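PDB 4ZOH: putative oxidoreductase FAD-binding subunit, which binds FAD and probably passes electrons through it as the flavoprotein subunit of a molybdopterin-dependent oxidoreductase complex. Local coordinates for residues I10-N13 with L14-L18; S83-P86 with L87-T91; D154-P157 with G158-V161. One frame throughout, in Å; residues are numbered along the deposited sequence.

Contact 1. Residues I10-N13 with L14-L18; sequences IPDN and LNEAL
With chi1 at 49°, N13 swings its CG between its own backbone N and carbonyl carbon, which turns the amide oxygen back over the first turn of helix 14-23 and onto E16. E16 answers from an unusual first torsion of -99°, and beyond CG its chain runs out extended, carrying the carboxylate back to the backbone of D12. The two side chains thus reach past each other in opposite directions along the chain. N13 OD1 accepts from E16 N at 2.8 Å, and the donor sits nearly along the C=O axis. This is the N-cap bond: one of the amide groups that opens a helix without a preceding carbonyl is satisfied by a side chain. The backbone of N13 adds the first regular helical bond, A17 N to N13 O at 3.1 Å, in the carbonyl plane. In return, E16 OE1 takes the N-H of D12 at 2.8 Å, approached on its anti side and well out of the carboxylate plane. A true capping box would have the glutamate accept from N13 N; here the reciprocal bond falls one residue earlier, on D12. P11 adds an apolar contact to the turn, its CG lying 3.8 Å from A17 CB, and F56 touches both residues. N15 makes a weak hydrogen bond to R135. The carboxylates of D12 and E16 are brought close, with OD2 of D12 3.5 Å from OE1 of E16, and each of these two oxygens also has a weak bond to the backbone of a neighbouring protein chain. The implied repulsion is probably eased by those backbone donors and by the positive end of the helix dipole, which would favour negative charge at just this place.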
loop_
_atom_site.group_PDB
_atom_site.type_symbol
_atom_site.label_atom_id
_atom_site.label_comp_id
_atom_site.label_asym_id
_atom_site.label_seq_id
_atom_site.Cartn_x
_atom_site.Cartn_y
_atom_site.Cartn_z
ATOM N N ILE B 10 18.428 -26.435 -18.713
ATOM C CA ILE B 10 18.385 -25.768 -19.999
ATOM C C ILE B 10 19.599 -26.340 -20.730
ATOM O O ILE B 10 20.708 -25.871 -20.507
ATOM C CB ILE B 10 18.526 -24.221 -19.908
ATOM C CG1 ILE B 10 17.493 -23.613 -18.958
ATOM C CG2 ILE B 10 18.454 -23.588 -21.315
ATOM C CD1 ILE B 10 17.730 -22.145 -18.647
ATOM N N PRO B 11 19.394 -27.378 -21.567
ATOM C CA PRO B 11 20.498 -28.012 -22.293
ATOM C C PRO B 11 20.874 -27.246 -23.566
ATOM O O PRO B 11 20.014 -26.623 -24.170
ATOM C CB PRO B 11 19.937 -29.396 -22.603
ATOM C CG PRO B 11 18.473 -29.176 -22.739
ATOM C CD PRO B 11 18.112 -28.068 -21.794
ATOM N N ASP B 12 22.154 -27.277 -23.948
ATOM C CA ASP B 12 22.663 -26.611 -25.162
ATOM C C ASP B 12 22.139 -27.168 -26.468
ATOM O O ASP B 12 21.998 -26.432 -27.436
ATOM C CB ASP B 12 24.175 -26.704 -25.213
ATOM C CG ASP B 12 24.850 -25.829 -24.178
ATOM O OD1 ASP B 12 24.265 -24.772 -23.820
ATOM O OD2 ASP B 12 25.978 -26.207 -23.735
ATOM N N ASN B 13 21.859 -28.464 -26.484
ATOM C CA ASN B 13 21.439 -29.157 -27.712
ATOM C C ASN B 13 20.765 -30.449 -27.332
ATOM O O ASN B 13 20.861 -30.894 -26.158
ATOM C CB ASN B 13 22.665 -29.506 -28.534
ATOM C CG ASN B 13 23.749 -30.180 -27.689
ATOM O OD1 ASN B 13 23.507 -31.175 -26.984
ATOM N ND2 ASN B 13 24.948 -29.608 -27.725
ATOM N N LEU B 14 20.144 -31.080 -28.341
ATOM C CA LEU B 14 19.396 -32.336 -28.188
ATOM C C LEU B 14 20.157 -33.418 -27.428
ATOM O O LEU B 14 19.632 -34.026 -26.451
ATOM C CB LEU B 14 18.970 -32.860 -29.570
ATOM C CG LEU B 14 17.987 -34.042 -29.585
ATOM C CD1 LEU B 14 16.799 -33.904 -28.617
ATOM C CD2 LEU B 14 17.488 -34.245 -31.015
ATOM N N ASN B 15 21.392 -33.662 -27.875
ATOM C CA ASN B 15 22.241 -34.672 -27.267
ATOM C C ASN B 15 22.260 -34.491 -25.736
ATOM O O ASN B 15 22.003 -35.457 -24.952
ATOM C CB ASN B 15 23.646 -34.585 -27.901
ATOM C CG ASN B 15 24.627 -35.602 -27.325
ATOM O OD1 ASN B 15 24.241 -36.706 -26.912
ATOM N ND2 ASN B 15 25.918 -35.236 -27.309
ATOM N N GLU B 16 22.490 -33.241 -25.308
ATOM C CA GLU B 16 22.499 -32.977 -23.875
ATOM C C GLU B 16 21.170 -33.305 -23.239
ATOM O O GLU B 16 21.133 -33.994 -22.179
ATOM C CB GLU B 16 22.899 -31.539 -23.580
ATOM C CG GLU B 16 24.348 -31.400 -23.193
ATOM C CD GLU B 16 24.851 -29.972 -23.262
ATOM O OE1 GLU B 16 24.071 -29.022 -22.990
ATOM O OE2 GLU B 16 26.049 -29.799 -23.581
ATOM N N ALA B 17 20.080 -32.837 -23.868
ATOM C CA ALA B 17 18.732 -33.135 -23.288
ATOM C C ALA B 17 18.547 -34.644 -23.058
ATOM O O ALA B 17 18.192 -35.075 -21.935
ATOM C CB ALA B 17 17.593 -32.556 -24.147
ATOM N N LEU B 18 18.838 -35.437 -24.113
ATOM C CA LEU B 18 18.683 -36.904 -24.066
ATOM C C LEU B 18 19.466 -37.523 -22.901
ATOM O O LEU B 18 18.926 -38.302 -22.127
ATOM C CB LEU B 18 19.047 -37.528 -25.427
ATOM C CG LEU B 18 18.095 -37.076 -26.553
ATOM C CD1 LEU B 18 18.747 -37.026 -27.915
ATOM C CD2 LEU B 18 16.831 -37.923 -26.562
#

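Contact 2. Residues S83-P86 with L87-T91; sequences SSIP and LLSET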
loop_
_atom_site.group_PDB
_atom_site.type_symbol
_atom_site.label_atom_id
_atom_site.label_comp_id
_atom_site.label_asym_id
_atom_site.label_seq_id
_atom_site.Cartn_x
_atom_site.Cartn_y
_atom_site.Cartn_z
ATOM N N SER B 83 -1.166 -24.795 -42.028
ATOM C CA SER B 83 -0.336 -25.352 -43.069
ATOM C C SER B 83 -0.956 -26.369 -44.087
ATOM O O SER B 83 -0.235 -27.130 -44.759
ATOM C CB SER B 83 0.912 -25.892 -42.429
ATOM O OG SER B 83 0.609 -27.089 -41.824
ATOM N N SER B 84 -2.262 -26.350 -44.267
ATOM C CA SER B 84 -2.855 -27.118 -45.413
ATOM C C SER B 84 -2.539 -28.637 -45.492
ATOM O O SER B 84 -2.514 -29.208 -46.572
ATOM C CB SER B 84 -2.554 -26.397 -46.747
ATOM O OG SER B 84 -3.179 -25.107 -46.733
ATOM N N ILE B 85 -2.282 -29.292 -44.361
ATOM C CA ILE B 85 -2.232 -30.737 -44.373
ATOM C C ILE B 85 -3.662 -31.248 -44.306
ATOM O O ILE B 85 -4.423 -30.844 -43.360
ATOM C CB ILE B 85 -1.436 -31.308 -43.218
ATOM C CG1 ILE B 85 -0.060 -30.593 -43.147
ATOM C CG2 ILE B 85 -1.368 -32.856 -43.312
ATOM C CD1 ILE B 85 0.859 -31.197 -42.105
ATOM N N PRO B 86 -4.069 -32.089 -45.311
ATOM C CA PRO B 86 -5.419 -32.615 -45.353
ATOM C C PRO B 86 -5.768 -33.308 -44.043
ATOM O O PRO B 86 -4.947 -34.052 -43.532
ATOM C CB PRO B 86 -5.346 -33.616 -46.527
ATOM C CG PRO B 86 -4.399 -32.946 -47.489
ATOM C CD PRO B 86 -3.333 -32.380 -46.566
ATOM N N LEU B 87 -6.979 -33.042 -43.528
ATOM C CA LEU B 87 -7.469 -33.527 -42.181
ATOM C C LEU B 87 -6.728 -32.961 -40.924
ATOM O O LEU B 87 -7.369 -32.488 -39.977
ATOM C CB LEU B 87 -7.545 -35.064 -42.092
ATOM C CG LEU B 87 -8.117 -35.607 -40.804
ATOM C CD1 LEU B 87 -9.573 -35.194 -40.595
ATOM C CD2 LEU B 87 -8.005 -37.115 -40.709
ATOM N N LEU B 88 -5.412 -33.098 -40.921
ATOM C CA LEU B 88 -4.591 -32.808 -39.770
ATOM C C LEU B 88 -4.654 -31.310 -39.365
ATOM O O LEU B 88 -4.828 -30.995 -38.197
ATOM C CB LEU B 88 -3.130 -33.294 -39.996
ATOM C CG LEU B 88 -2.304 -33.240 -38.671
ATOM C CD1 LEU B 88 -2.962 -34.185 -37.667
ATOM C CD2 LEU B 88 -0.816 -33.591 -38.812
ATOM N N SER B 89 -4.524 -30.423 -40.338
ATOM C CA SER B 89 -4.637 -28.990 -40.087
ATOM C C SER B 89 -5.968 -28.594 -39.510
ATOM O O SER B 89 -6.029 -27.801 -38.555
ATOM C CB SER B 89 -4.366 -28.191 -41.328
ATOM O OG SER B 89 -3.017 -28.390 -41.710
ATOM N N GLU B 90 -7.042 -29.117 -40.099
ATOM C CA GLU B 90 -8.347 -28.797 -39.558
ATOM C C GLU B 90 -8.514 -29.369 -38.122
ATOM O O GLU B 90 -9.075 -28.701 -37.262
ATOM C CB GLU B 90 -9.427 -29.282 -40.484
ATOM C CG GLU B 90 -10.848 -29.123 -39.958
ATOM C CD GLU B 90 -11.858 -29.680 -40.935
ATOM O OE1 GLU B 90 -11.673 -29.416 -42.139
ATOM O OE2 GLU B 90 -12.794 -30.384 -40.513
ATOM N N THR B 91 -8.000 -30.569 -37.871
ATOM C CA THR B 91 -8.055 -31.180 -36.563
ATOM C C THR B 91 -7.305 -30.306 -35.530
ATOM O O THR B 91 -7.846 -30.065 -34.464
ATOM C CB THR B 91 -7.421 -32.589 -36.569
ATOM O OG1 THR B 91 -8.140 -33.374 -37.508
ATOM C CG2 THR B 91 -7.530 -33.268 -35.200
HETATM O O HOH W 1 -7.035 -30.103 -42.639
#
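S89 reaches back from the first turn of helix 88-93 to I85, and its short side chain can be followed atom by atom. CB lies 3.3 Å from I85 O, the carbonyl that also accepts from S89 N at 3.1 Å. OG is placed anti to the carbonyl carbon of S89 (chi1 -65°), and from there it accepts the N-H of I85 at 2.9 Å, a somewhat bent bond of 141°. The same hydroxyl is hydrogen-bonded to the carbonyl I80 O, which S83 OG also engages, so one oxygen ties the helix start to the end of helix 77-81. I85 is therefore gripped at both its N-H and its C=O by a single residue. With an alanine at S89, the buried I85 N would probably be left without its acceptor, and the link from helix 88-93 to I80 O would be lost. A water extends the grip, donating to I85 O and accepting from E90 N at 2.7 Å. Beside this polar edge I85 and L88 lie side by side and point the same way, CG2 of I85 being 3.8 Å from CB of L88; both pack on I71 of strand 68-72 and on M126. Between them the chain bends sharply: L88 N bonds to P86 O at 2.8 Å, the donor standing above the carbonyl plane. At the N-cap, L87 O accepts both T91 N and, at 2.7 Å, T91 OG1. The positive phi of L87 (66°) and the bond between P86 and L88 make a classic gamma turn, here serving as the entry to a helix whose start packs on strand 68-72, on helix 119-125 (A122 against L87, L88 and T91) and on strand 173-179, whose F174 touches P86 and L87.

Contact 3. Residues D154-P157 with G158-V161; sequences DLNP and GELV. With FAD (flavin-adenine dinucleotide), chain H.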
loop_
_atom_site.group_PDB
_atom_site.type_symbol
_atom_site.label_atom_id
_atom_site.label_comp_id
_atom_site.label_asym_id
_atom_site.label_seq_id
_atom_site.Cartn_x
_atom_site.Cartn_y
_atom_site.Cartn_z
ATOM N N ASP B 154 4.807 -45.173 -26.103
ATOM C CA ASP B 154 5.903 -46.151 -26.247
ATOM C C ASP B 154 7.200 -45.370 -26.257
ATOM O O ASP B 154 7.840 -45.149 -27.315
ATOM C CB ASP B 154 5.729 -46.966 -27.544
ATOM C CG ASP B 154 6.983 -47.767 -27.925
ATOM O OD1 ASP B 154 7.582 -48.410 -27.038
ATOM O OD2 ASP B 154 7.378 -47.727 -29.109
ATOM N N LEU B 155 7.571 -44.933 -25.059
ATOM C CA LEU B 155 8.734 -44.079 -24.862
ATOM C C LEU B 155 9.478 -44.584 -23.669
ATOM O O LEU B 155 8.901 -44.871 -22.633
ATOM C CB LEU B 155 8.321 -42.617 -24.617
ATOM C CG LEU B 155 7.959 -41.789 -25.851
ATOM C CD1 LEU B 155 7.299 -40.482 -25.422
ATOM C CD2 LEU B 155 9.145 -41.530 -26.773
ATOM N N ASN B 156 10.773 -44.715 -23.829
ATOM C CA ASN B 156 11.628 -45.177 -22.736
ATOM C C ASN B 156 12.372 -44.001 -22.121
ATOM O O ASN B 156 12.566 -42.974 -22.787
ATOM C CB ASN B 156 12.620 -46.228 -23.249
ATOM C CG ASN B 156 11.924 -47.412 -23.861
ATOM O OD1 ASN B 156 11.780 -47.489 -25.081
ATOM N ND2 ASN B 156 11.443 -48.320 -23.016
ATOM N N PRO B 157 12.801 -44.140 -20.856
ATOM C CA PRO B 157 13.662 -43.095 -20.307
ATOM C C PRO B 157 14.848 -42.910 -21.245
ATOM O O PRO B 157 15.361 -43.891 -21.772
ATOM C CB PRO B 157 14.085 -43.684 -18.963
ATOM C CG PRO B 157 12.954 -44.613 -18.609
ATOM C CD PRO B 157 12.637 -45.269 -19.919
ATOM N N GLY B 158 15.209 -41.660 -21.530
ATOM C CA GLY B 158 16.199 -41.362 -22.546
ATOM C C GLY B 158 15.655 -40.929 -23.919
ATOM O O GLY B 158 16.417 -40.413 -24.779
ATOM N N GLU B 159 14.361 -41.113 -24.189
ATOM C CA GLU B 159 13.943 -40.749 -25.582
ATOM C C GLU B 159 12.886 -39.684 -25.764
ATOM O O GLU B 159 12.030 -39.519 -24.928
ATOM C CB GLU B 159 13.639 -41.986 -26.430
ATOM C CG GLU B 159 13.200 -43.187 -25.635
ATOM C CD GLU B 159 12.809 -44.366 -26.502
ATOM O OE1 GLU B 159 11.728 -44.936 -26.219
ATOM O OE2 GLU B 159 13.569 -44.704 -27.449
ATOM N N LEU B 160 12.961 -38.975 -26.884
ATOM C CA LEU B 160 11.983 -37.997 -27.247
ATOM C C LEU B 160 11.399 -38.246 -28.634
ATOM O O LEU B 160 12.132 -38.487 -29.575
ATOM C CB LEU B 160 12.626 -36.590 -27.253
ATOM C CG LEU B 160 13.154 -36.075 -25.885
ATOM C CD1 LEU B 160 13.983 -34.826 -26.111
ATOM C CD2 LEU B 160 12.036 -35.836 -24.871
ATOM N N VAL B 161 10.090 -38.052 -28.777
ATOM C CA VAL B 161 9.515 -37.782 -30.086
ATOM C C VAL B 161 10.172 -36.596 -30.783
ATOM O O VAL B 161 10.216 -35.464 -30.252
ATOM C CB VAL B 161 8.001 -37.560 -29.954
ATOM C CG1 VAL B 161 7.347 -37.311 -31.325
ATOM C CG2 VAL B 161 7.386 -38.744 -29.222
HETATM P PA FAD H . 3.781 -30.508 -22.557
HETATM O O1A FAD H . 2.711 -30.137 -21.587
HETATM O O2A FAD H . 5.039 -29.755 -22.643
HETATM O O5B FAD H . 4.199 -31.996 -22.328
HETATM C C5B FAD H . 3.174 -33.020 -22.147
HETATM C C4B FAD H . 3.900 -34.456 -21.902
HETATM O O4B FAD H . 4.818 -34.831 -23.005
HETATM C C3B FAD H . 4.815 -34.322 -20.690
HETATM O O3B FAD H . 4.766 -35.516 -19.948
HETATM C C2B FAD H . 6.220 -34.035 -21.270
HETATM O O2B FAD H . 7.303 -34.438 -20.422
HETATM C C1B FAD H . 6.229 -34.892 -22.489
HETATM N N9A FAD H . 6.788 -34.406 -23.745
HETATM C C8A FAD H . 6.603 -33.233 -24.347
HETATM N N7A FAD H . 7.234 -33.243 -25.544
HETATM C C5A FAD H . 7.816 -34.459 -25.685
HETATM C C6A FAD H . 8.579 -35.070 -26.702
HETATM N N6A FAD H . 8.820 -34.370 -27.807
HETATM N N1A FAD H . 9.037 -36.324 -26.530
HETATM C C2A FAD H . 8.725 -37.058 -25.430
HETATM N N3A FAD H . 8.010 -36.500 -24.448
HETATM C C4A FAD H . 7.535 -35.206 -24.547
HETATM N N1 FAD H . -5.754 -30.998 -26.211
HETATM C C2 FAD H . -6.624 -31.557 -27.143
HETATM O O2 FAD H . -6.253 -32.505 -27.805
HETATM N N3 FAD H . -7.876 -31.053 -27.325
HETATM C C4 FAD H . -8.317 -30.008 -26.585
HETATM O O4 FAD H . -9.444 -29.561 -26.824
HETATM C C4X FAD H . -7.461 -29.449 -25.612
HETATM N N5 FAD H . -7.903 -28.382 -24.862
HETATM C C5X FAD H . -7.033 -27.844 -23.866
HETATM C C6 FAD H . -7.516 -26.808 -23.073
HETATM C C7 FAD H . -6.682 -26.229 -22.105
HETATM C C7M FAD H . -7.285 -25.079 -21.268
HETATM C C8 FAD H . -5.374 -26.721 -21.915
HETATM C C8M FAD H . -4.405 -26.156 -20.841
HETATM C C9 FAD H . -4.903 -27.803 -22.682
HETATM C C9A FAD H . -5.727 -28.347 -23.670
HETATM N N10 FAD H . -5.299 -29.430 -24.469
HETATM C C10 FAD H . -6.184 -29.950 -25.432
HETATM C "C1'" FAD H . -3.975 -30.026 -24.329
HETATM C "C2'" FAD H . -2.941 -29.300 -25.210
HETATM O "O2'" FAD H . -3.188 -29.674 -26.582
HETATM C "C3'" FAD H . -1.476 -29.599 -24.786
HETATM O "O3'" FAD H . -0.683 -28.614 -25.452
HETATM C "C4'" FAD H . -0.992 -30.980 -25.195
HETATM O "O4'" FAD H . -1.916 -31.945 -24.692
HETATM C "C5'" FAD H . 0.421 -31.288 -24.654
HETATM O "O5'" FAD H . 1.341 -30.660 -25.585
HETATM P P FAD H . 2.447 -29.672 -25.050
HETATM O O1P FAD H . 3.396 -29.398 -26.170
HETATM O O2P FAD H . 1.823 -28.501 -24.394
HETATM O O3P FAD H . 3.137 -30.654 -24.024
#
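N156 and E159 lie side by side and point the same way, and the carboxylate of E159 leans over the backbone of N156. OE1 of E159 takes the N-H of N156 at 2.6 Å, met on its anti side and 20° out of the carboxylate plane. Getting there costs E159 an awkward first torsion of 27°, after which the chain stays extended through CG. OE1 has a second partner, a salt bridge to R139, whose guanidinium also holds OD2 of D154; this cation probably offsets the gathering of two acids near each other. The backbones of the same pair, E159 N bonding to N156 O at 2.9 Å, close a type II beta turn with P157 and G158 at its corners; the carboxylate bond to N156 N is an addition to it. A side chain at G158 would run into the carbonyl oxygen of P157. The turn leads into strand 160-167, the middle strand of the five-stranded antiparallel sheet, and the strand begins at once to bind the flavin cofactor. V161 reads the adenine through its backbone: FAD N6A donates to V161 O at 3.0 Å in a nearly straight bond (170°), while V161 N gives FAD N1A a weak one. Leucines hold the ring from its two sides. L160 CD2 stands over one face, 3.5 Å from FAD N1A, and L155 CD1 approaches C2A obliquely from the other side of the plane at 3.7 Å. L155 crosses V161 at about a right angle, its second branch, CD2, meeting V161 CG2 at 4.1 Å. F146 of helix 143-146 and S111 of helix 106-112 each touch both L155 and V161.

Overall arrangement
The three local contacts follow one another along the chain within one FAD-binding family region, yet only two of them meet in space. Contacts 1 and 3 have centres 14 Å apart and pack directly: L18 CD2 rests against G158 O, and L14 CD1 lies 3.9 Å from L160 CD1. L160 touches the adenine, whereas the side chain of L14 stays about 8 Å from the FAD, so the capped helix stands as a second layer behind the pocket. Contact 2 lies across the chain's centre from contact 3, their nearest atoms about 12 Å apart; its L88 side chain is about 11 Å from the cofactor. Its centre is 31 Å from that of contact 1.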